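Local atomic coordinates of putative oxidoreductase yhhX (Escherichia coli K-12, PDB entry 3F4L), a protein that probably acts as an NADP+-dependent oxidoreductase of the Gfo/Idh/MocA family, possibly a scyllo-inositol dehydrogenase. Residues 144-156 against 216-228. Residues are numbered along the deposited sequence; the frame is centred on the assembly and turned at random.
Sequences GEIVEVESHFDYY and YGDLKAIVKTSHL
Val149 and Ile222 are joined by a backbone hydrogen bond of 2.7 Å from Ile222 N to Val149 O. It belongs to a parallel ladder between strands 146-152 and 219-225, central in the mixed sheet of the C-terminal alpha/beta domain. The ladder runs from Lys220 N on Val147 O to Phe153 N on Lys224 O. Beyond it, Tyr155 N donates a hydrogen bond to Ser226 O at 3.0 Å.

On the face with Glu148, Glu150 and His152, Lys224 lies alongside the His152 ring. Lys224 CG lies 3.9 Å from the centroid of the His152 ring, over one face, a CH-pi contact. Lys224 CG stands between its own backbone N and carbonyl carbon (chi1 56°), which lays CG and CD along that ring. A water accepts from Lys224 NZ at 2.7 Å and donates to Glu150 OE2. Glu150 CG packs beside Ile222 CG2 at 4.1 Å. Glu148 and Lys220 run side by side. This charged face lies at the dimer interface: Glu148 forms a salt bridge with Lys224 of the second subunit, and Lys220 with Asp196 and Glu211 of the second subunit, while Lys224 also bridges to Glu211 of its own chain.

The other face carries Val149, Ser151, Ala221 and Val223, with Ala221 and Val223 against helix 171-187. Val149 CB meets Ala221 CB at 4.2 Å. Past the strands, Ser226 OG accepts a hydrogen bond from Leu228 N at 3.1 Å, an ST turn.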
ATOM      1  N   GLY A 144      19.690   6.043   2.071  1.00 17.94           N
ATOM      2  CA  GLY A 144      20.157   5.205   3.159  1.00 18.80           C
ATOM      3  C   GLY A 144      19.535   3.828   3.028  1.00 19.20           C
ATOM      4  O   GLY A 144      19.025   3.482   1.963  1.00 19.80           O
ATOM      5  N   GLU A 145      19.548   3.044   4.100  1.00 18.07           N
ATOM      6  CA  GLU A 145      18.981   1.701   4.037  1.00 19.06           C
ATOM      7  C   GLU A 145      17.524   1.721   3.559  1.00 16.38           C
ATOM      8  O   GLU A 145      16.666   2.361   4.167  1.00 11.83           O
ATOM      9  CB  GLU A 145      19.065   1.018   5.403  1.00 21.72           C
ATOM     10  CG  GLU A 145      18.731  -0.464   5.340  1.00 25.78           C
ATOM     11  CD  GLU A 145      18.529  -1.074   6.705  1.00 30.06           C
ATOM     12  OE1 GLU A 145      19.392  -0.857   7.586  1.00 32.37           O
ATOM     13  OE2 GLU A 145      17.508  -1.772   6.901  1.00 33.63           O
ATOM     14  N   ILE A 146      17.251   1.006   2.471  1.00 17.13           N
ATOM     15  CA  ILE A 146      15.897   0.973   1.920  1.00 18.14           C
ATOM     16  C   ILE A 146      14.970   0.083   2.740  1.00 15.59           C
ATOM     17  O   ILE A 146      15.318  -1.047   3.053  1.00 16.28           O
ATOM     18  CB  ILE A 146      15.916   0.464   0.467  1.00 17.82           C
ATOM     19  CG1 ILE A 146      16.904   1.303  -0.351  1.00 19.96           C
ATOM     20  CG2 ILE A 146      14.506   0.506  -0.125  1.00 16.77           C
ATOM     21  CD1 ILE A 146      16.631   2.798  -0.280  1.00 18.87           C
ATOM     22  N   VAL A 147      13.794   0.593   3.084  1.00 14.33           N
ATOM     23  CA  VAL A 147      12.856  -0.200   3.856  1.00 14.62           C
ATOM     24  C   VAL A 147      11.548  -0.464   3.123  1.00 16.74           C
ATOM     25  O   VAL A 147      10.846  -1.416   3.442  1.00 14.95           O
ATOM     26  CB  VAL A 147      12.567   0.443   5.229  1.00 14.74           C
ATOM     27  CG1 VAL A 147      13.836   0.429   6.064  1.00 15.66           C
ATOM     28  CG2 VAL A 147      12.054   1.866   5.054  1.00 19.71           C
ATOM     29  N   GLU A 148      11.219   0.364   2.132  1.00 14.83           N
ATOM     30  CA  GLU A 148       9.991   0.133   1.396  1.00 18.10           C
ATOM     31  C   GLU A 148      10.014   0.661  -0.034  1.00 17.01           C
ATOM     32  O   GLU A 148      10.533   1.739  -0.312  1.00 16.16           O
ATOM     33  CB  GLU A 148       8.789   0.721   2.146  1.00 21.22           C
ATOM     34  CG  GLU A 148       7.448   0.242   1.581  1.00 28.11           C
ATOM     35  CD  GLU A 148       6.364   0.082   2.644  1.00 32.72           C
ATOM     36  OE1 GLU A 148       6.653  -0.514   3.702  1.00 35.95           O
ATOM     37  OE2 GLU A 148       5.220   0.532   2.412  1.00 32.25           O
ATOM     38  N   VAL A 149       9.457  -0.141  -0.931  1.00 14.64           N
ATOM     39  CA  VAL A 149       9.362   0.192  -2.344  1.00 15.02           C
ATOM     40  C   VAL A 149       7.916  -0.109  -2.718  1.00 14.83           C
ATOM     41  O   VAL A 149       7.350  -1.119  -2.290  1.00 13.07           O
ATOM     42  CB  VAL A 149      10.335  -0.676  -3.198  1.00 16.35           C
ATOM     43  CG1 VAL A 149      10.120  -0.418  -4.704  1.00 15.20           C
ATOM     44  CG2 VAL A 149      11.774  -0.347  -2.835  1.00 16.87           C
ATOM     45  N   GLU A 150       7.303   0.783  -3.486  1.00 14.30           N
ATOM     46  CA  GLU A 150       5.927   0.584  -3.895  1.00 15.34           C
ATOM     47  C   GLU A 150       5.827   0.894  -5.383  1.00 15.84           C
ATOM     48  O   GLU A 150       6.222   1.971  -5.826  1.00 15.99           O
ATOM     49  CB  GLU A 150       5.009   1.504  -3.090  1.00 19.68           C
ATOM     50  CG  GLU A 150       3.528   1.140  -3.133  1.00 27.05           C
ATOM     51  CD  GLU A 150       2.693   1.989  -2.172  1.00 31.37           C
ATOM     52  OE1 GLU A 150       3.076   2.120  -0.989  1.00 33.48           O
ATOM     53  OE2 GLU A 150       1.645   2.523  -2.597  1.00 35.25           O
ATOM     54  N   SER A 151       5.317  -0.066  -6.146  1.00 15.77           N
ATOM     55  CA  SER A 151       5.156   0.077  -7.587  1.00 16.92           C
ATOM     56  C   SER A 151       3.684  -0.048  -7.986  1.00 17.29           C
ATOM     57  O   SER A 151       2.994  -0.980  -7.564  1.00 17.22           O
ATOM     58  CB  SER A 151       5.974  -0.996  -8.304  1.00 17.42           C
ATOM     59  OG  SER A 151       5.713  -0.988  -9.692  1.00 20.52           O
ATOM     60  N   HIS A 152       3.211   0.890  -8.802  1.00 16.49           N
ATOM     61  CA  HIS A 152       1.829   0.885  -9.261  1.00 17.61           C
ATOM     62  C   HIS A 152       1.762   0.843 -10.783  1.00 18.49           C
ATOM     63  O   HIS A 152       2.556   1.474 -11.472  1.00 21.39           O
ATOM     64  CB  HIS A 152       1.079   2.140  -8.786  1.00 15.97           C
ATOM     65  CG  HIS A 152       0.596   2.075  -7.368  1.00 15.42           C
ATOM     66  ND1 HIS A 152       1.392   2.390  -6.287  1.00 15.47           N
ATOM     67  CD2 HIS A 152      -0.616   1.748  -6.857  1.00 16.07           C
ATOM     68  CE1 HIS A 152       0.692   2.261  -5.173  1.00 13.61           C
ATOM     69  NE2 HIS A 152      -0.530   1.872  -5.492  1.00 15.33           N
ATOM     70  N   PHE A 153       0.817   0.077 -11.300  1.00 17.30           N
ATOM     71  CA  PHE A 153       0.593  -0.006 -12.736  1.00 18.92           C
ATOM     72  C   PHE A 153      -0.923  -0.115 -12.778  1.00 17.81           C
ATOM     73  O   PHE A 153      -1.469  -1.207 -12.784  1.00 17.53           O
ATOM     74  CB  PHE A 153       1.254  -1.254 -13.330  1.00 21.40           C
ATOM     75  CG  PHE A 153       1.474  -1.167 -14.815  1.00 22.39           C
ATOM     76  CD1 PHE A 153       0.397  -1.207 -15.692  1.00 23.36           C
ATOM     77  CD2 PHE A 153       2.757  -0.996 -15.334  1.00 24.69           C
ATOM     78  CE1 PHE A 153       0.590  -1.075 -17.067  1.00 24.83           C
ATOM     79  CE2 PHE A 153       2.965  -0.865 -16.707  1.00 23.03           C
ATOM     80  CZ  PHE A 153       1.875  -0.904 -17.576  1.00 26.96           C
ATOM     81  N   ASP A 154      -1.593   1.032 -12.786  1.00 17.29           N
ATOM     82  CA  ASP A 154      -3.050   1.059 -12.759  1.00 19.69           C
ATOM     83  C   ASP A 154      -3.728   1.694 -13.970  1.00 20.09           C
ATOM     84  O   ASP A 154      -3.081   2.303 -14.816  1.00 20.64           O
ATOM     85  CB  ASP A 154      -3.519   1.808 -11.511  1.00 21.22           C
ATOM     86  CG  ASP A 154      -2.854   1.315 -10.242  1.00 23.91           C
ATOM     87  OD1 ASP A 154      -2.856   0.092  -9.998  1.00 24.00           O
ATOM     88  OD2 ASP A 154      -2.341   2.159  -9.481  1.00 24.09           O
ATOM     89  N   TYR A 155      -5.053   1.566 -14.002  1.00 19.55           N
ATOM     90  CA  TYR A 155      -5.900   2.129 -15.063  1.00 20.71           C
ATOM     91  C   TYR A 155      -7.248   2.476 -14.464  1.00 20.04           C
ATOM     92  O   TYR A 155      -7.557   2.105 -13.332  1.00 17.18           O
ATOM     93  CB  TYR A 155      -6.229   1.097 -16.149  1.00 22.41           C
ATOM     94  CG  TYR A 155      -5.070   0.489 -16.890  1.00 26.46           C
ATOM     95  CD1 TYR A 155      -4.426   1.187 -17.911  1.00 26.73           C
ATOM     96  CD2 TYR A 155      -4.642  -0.806 -16.598  1.00 26.13           C
ATOM     97  CE1 TYR A 155      -3.387   0.608 -18.629  1.00 31.53           C
ATOM     98  CE2 TYR A 155      -3.599  -1.396 -17.312  1.00 29.70           C
ATOM     99  CZ  TYR A 155      -2.980  -0.683 -18.325  1.00 31.59           C
ATOM    100  OH  TYR A 155      -1.948  -1.255 -19.038  1.00 37.18           O
ATOM    101  N   TYR A 156      -8.054   3.186 -15.247  1.00 20.61           N
ATOM    102  CA  TYR A 156      -9.431   3.443 -14.856  1.00 20.07           C
ATOM    103  C   TYR A 156     -10.215   2.996 -16.083  1.00 20.51           C
ATOM    104  O   TYR A 156     -10.451   3.784 -17.004  1.00 18.78           O
ATOM    105  CB  TYR A 156      -9.754   4.910 -14.551  1.00 15.91           C
ATOM    106  CG  TYR A 156     -11.204   5.006 -14.099  1.00 17.76           C
ATOM    107  CD1 TYR A 156     -11.602   4.491 -12.858  1.00 15.13           C
ATOM    108  CD2 TYR A 156     -12.194   5.488 -14.958  1.00 15.75           C
ATOM    109  CE1 TYR A 156     -12.953   4.442 -12.489  1.00 14.10           C
ATOM    110  CE2 TYR A 156     -13.548   5.450 -14.601  1.00 17.11           C
ATOM    111  CZ  TYR A 156     -13.918   4.925 -13.366  1.00 17.44           C
ATOM    112  OH  TYR A 156     -15.247   4.890 -13.012  1.00 14.03           O
ATOM    113  N   TYR A 216      12.189  -8.917   1.817  1.00 19.60           N
ATOM    114  CA  TYR A 216      13.619  -9.215   1.785  1.00 20.48           C
ATOM    115  C   TYR A 216      14.135  -8.743   3.135  1.00 21.34           C
ATOM    116  O   TYR A 216      14.507  -7.583   3.305  1.00 21.14           O
ATOM    117  CB  TYR A 216      14.326  -8.455   0.656  1.00 19.97           C
ATOM    118  CG  TYR A 216      13.803  -8.757  -0.731  1.00 17.12           C
ATOM    119  CD1 TYR A 216      12.691  -8.079  -1.248  1.00 17.08           C
ATOM    120  CD2 TYR A 216      14.435  -9.698  -1.544  1.00 15.54           C
ATOM    121  CE1 TYR A 216      12.228  -8.330  -2.543  1.00 12.99           C
ATOM    122  CE2 TYR A 216      13.982  -9.951  -2.843  1.00 13.01           C
ATOM    123  CZ  TYR A 216      12.878  -9.260  -3.334  1.00 16.56           C
ATOM    124  OH  TYR A 216      12.445  -9.487  -4.631  1.00 13.22           O
ATOM    125  N   GLY A 217      14.136  -9.651   4.102  1.00 23.97           N
ATOM    126  CA  GLY A 217      14.567  -9.286   5.434  1.00 25.54           C
ATOM    127  C   GLY A 217      13.569  -8.271   5.948  1.00 25.13           C
ATOM    128  O   GLY A 217      12.366  -8.530   5.946  1.00 26.86           O
ATOM    129  N   ASP A 218      14.062  -7.109   6.361  1.00 25.43           N
ATOM    130  CA  ASP A 218      13.208  -6.051   6.876  1.00 24.17           C
ATOM    131  C   ASP A 218      12.656  -5.171   5.761  1.00 23.98           C
ATOM    132  O   ASP A 218      11.887  -4.253   6.023  1.00 24.35           O
ATOM    133  CB  ASP A 218      13.987  -5.175   7.855  1.00 28.83           C
ATOM    134  CG  ASP A 218      14.325  -5.898   9.142  1.00 31.91           C
ATOM    135  OD1 ASP A 218      13.389  -6.331   9.850  1.00 35.75           O
ATOM    136  OD2 ASP A 218      15.528  -6.033   9.446  1.00 36.68           O
ATOM    137  N   LEU A 219      13.056  -5.442   4.520  1.00 21.99           N
ATOM    138  CA  LEU A 219      12.591  -4.651   3.388  1.00 20.63           C
ATOM    139  C   LEU A 219      11.334  -5.240   2.766  1.00 19.46           C
ATOM    140  O   LEU A 219      11.243  -6.453   2.594  1.00 20.47           O
ATOM    141  CB  LEU A 219      13.666  -4.579   2.306  1.00 21.64           C
ATOM    142  CG  LEU A 219      13.129  -4.142   0.941  1.00 23.29           C
ATOM    143  CD1 LEU A 219      12.793  -2.661   0.973  1.00 22.73           C
ATOM    144  CD2 LEU A 219      14.160  -4.441  -0.131  1.00 24.16           C
ATOM    145  N   LYS A 220      10.380  -4.377   2.421  1.00 17.81           N
ATOM    146  CA  LYS A 220       9.147  -4.819   1.779  1.00 19.04           C
ATOM    147  C   LYS A 220       8.929  -4.057   0.471  1.00 19.06           C
ATOM    148  O   LYS A 220       8.943  -2.820   0.445  1.00 18.11           O
ATOM    149  CB  LYS A 220       7.922  -4.628   2.695  1.00 19.09           C
ATOM    150  CG  LYS A 220       6.625  -5.202   2.090  1.00 19.53           C
ATOM    151  CD  LYS A 220       5.398  -5.073   2.989  1.00 20.31           C
ATOM    152  CE  LYS A 220       4.846  -3.663   3.028  1.00 21.60           C
ATOM    153  NZ  LYS A 220       3.644  -3.575   3.920  1.00 25.18           N
ATOM    154  N   ALA A 221       8.757  -4.812  -0.612  1.00 18.49           N
ATOM    155  CA  ALA A 221       8.519  -4.250  -1.933  1.00 18.66           C
ATOM    156  C   ALA A 221       7.096  -4.617  -2.336  1.00 19.37           C
ATOM    157  O   ALA A 221       6.727  -5.797  -2.385  1.00 18.93           O
ATOM    158  CB  ALA A 221       9.508  -4.819  -2.940  1.00 17.95           C
ATOM    159  N   ILE A 222       6.307  -3.596  -2.636  1.00 19.68           N
ATOM    160  CA  ILE A 222       4.914  -3.768  -3.019  1.00 18.01           C
ATOM    161  C   ILE A 222       4.681  -3.535  -4.513  1.00 18.46           C
ATOM    162  O   ILE A 222       5.123  -2.536  -5.076  1.00 17.51           O
ATOM    163  CB  ILE A 222       4.036  -2.797  -2.208  1.00 18.55           C
ATOM    164  CG1 ILE A 222       4.075  -3.200  -0.726  1.00 20.29           C
ATOM    165  CG2 ILE A 222       2.615  -2.795  -2.741  1.00 18.87           C
ATOM    166  CD1 ILE A 222       3.349  -2.231   0.203  1.00 22.42           C
ATOM    167  N   VAL A 223       4.001  -4.477  -5.154  1.00 17.42           N
ATOM    168  CA  VAL A 223       3.680  -4.350  -6.569  1.00 20.76           C
ATOM    169  C   VAL A 223       2.171  -4.504  -6.674  1.00 21.67           C
ATOM    170  O   VAL A 223       1.610  -5.494  -6.207  1.00 19.44           O
ATOM    171  CB  VAL A 223       4.332  -5.455  -7.409  1.00 21.88           C
ATOM    172  CG1 VAL A 223       3.818  -5.382  -8.809  1.00 24.31           C
ATOM    173  CG2 VAL A 223       5.854  -5.313  -7.386  1.00 25.80           C
ATOM    174  N   LYS A 224       1.501  -3.535  -7.283  1.00 21.72           N
ATOM    175  CA  LYS A 224       0.062  -3.644  -7.384  1.00 21.65           C
ATOM    176  C   LYS A 224      -0.540  -2.940  -8.581  1.00 20.91           C
ATOM    177  O   LYS A 224       0.020  -1.977  -9.110  1.00 19.75           O
ATOM    178  CB  LYS A 224      -0.588  -3.134  -6.096  1.00 23.10           C
ATOM    179  CG  LYS A 224      -0.201  -1.716  -5.725  1.00 26.67           C
ATOM    180  CD  LYS A 224      -0.645  -1.358  -4.309  1.00 27.61           C
ATOM    181  CE  LYS A 224      -2.159  -1.300  -4.184  1.00 28.96           C
ATOM    182  NZ  LYS A 224      -2.577  -0.975  -2.789  1.00 31.09           N
ATOM    183  N   THR A 225      -1.680  -3.462  -9.020  1.00 21.85           N
ATOM    184  CA  THR A 225      -2.405  -2.883 -10.141  1.00 22.37           C
ATOM    185  C   THR A 225      -3.894  -3.062  -9.922  1.00 20.89           C
ATOM    186  O   THR A 225      -4.341  -3.993  -9.254  1.00 18.96           O
ATOM    187  CB  THR A 225      -2.059  -3.525 -11.513  1.00 24.23           C
ATOM    188  OG1 THR A 225      -2.944  -4.619 -11.771  1.00 33.29           O
ATOM    189  CG2 THR A 225      -0.630  -3.988 -11.557  1.00 24.83           C
ATOM    190  N   SER A 226      -4.661  -2.153 -10.500  1.00 19.14           N
ATOM    191  CA  SER A 226      -6.106  -2.197 -10.400  1.00 19.18           C
ATOM    192  C   SER A 226      -6.616  -1.479 -11.628  1.00 17.33           C
ATOM    193  O   SER A 226      -5.932  -0.602 -12.155  1.00 17.68           O
ATOM    194  CB  SER A 226      -6.576  -1.463  -9.142  1.00 17.31           C
ATOM    195  OG  SER A 226      -7.985  -1.325  -9.129  1.00 22.41           O
ATOM    196  N   HIS A 227      -7.794  -1.869 -12.108  1.00 16.45           N
ATOM    197  CA  HIS A 227      -8.382  -1.200 -13.265  1.00 18.52           C
ATOM    198  C   HIS A 227      -9.419  -0.202 -12.763  1.00 18.40           C
ATOM    199  O   HIS A 227     -10.245   0.285 -13.536  1.00 18.50           O
ATOM    200  CB  HIS A 227      -9.059  -2.211 -14.203  1.00 21.25           C
ATOM    201  CG  HIS A 227      -8.096  -3.079 -14.954  1.00 24.41           C
ATOM    202  ND1 HIS A 227      -7.310  -4.030 -14.337  1.00 24.86           N
ATOM    203  CD2 HIS A 227      -7.785  -3.130 -16.271  1.00 24.46           C
ATOM    204  CE1 HIS A 227      -6.558  -4.630 -15.242  1.00 27.29           C
ATOM    205  NE2 HIS A 227      -6.827  -4.103 -16.424  1.00 26.63           N
ATOM    206  N   LEU A 228      -9.378   0.101 -11.464  1.00 16.72           N
ATOM    207  CA  LEU A 228     -10.339   1.037 -10.884  1.00 18.36           C
ATOM    208  C   LEU A 228      -9.663   2.129 -10.057  1.00 16.58           C
ATOM    209  O   LEU A 228      -9.905   2.254  -8.863  1.00 16.81           O
ATOM    210  CB  LEU A 228     -11.345   0.265 -10.023  1.00 18.41           C
ATOM    211  CG  LEU A 228     -12.224  -0.733 -10.785  1.00 18.53           C
ATOM    212  CD1 LEU A 228     -13.022  -1.569  -9.796  1.00 21.91           C
ATOM    213  CD2 LEU A 228     -13.155   0.030 -11.742  1.00 17.76           C
TER
HETATM  214  O   HOH W   1      -1.196   1.196  -1.828  1.00 29.40           O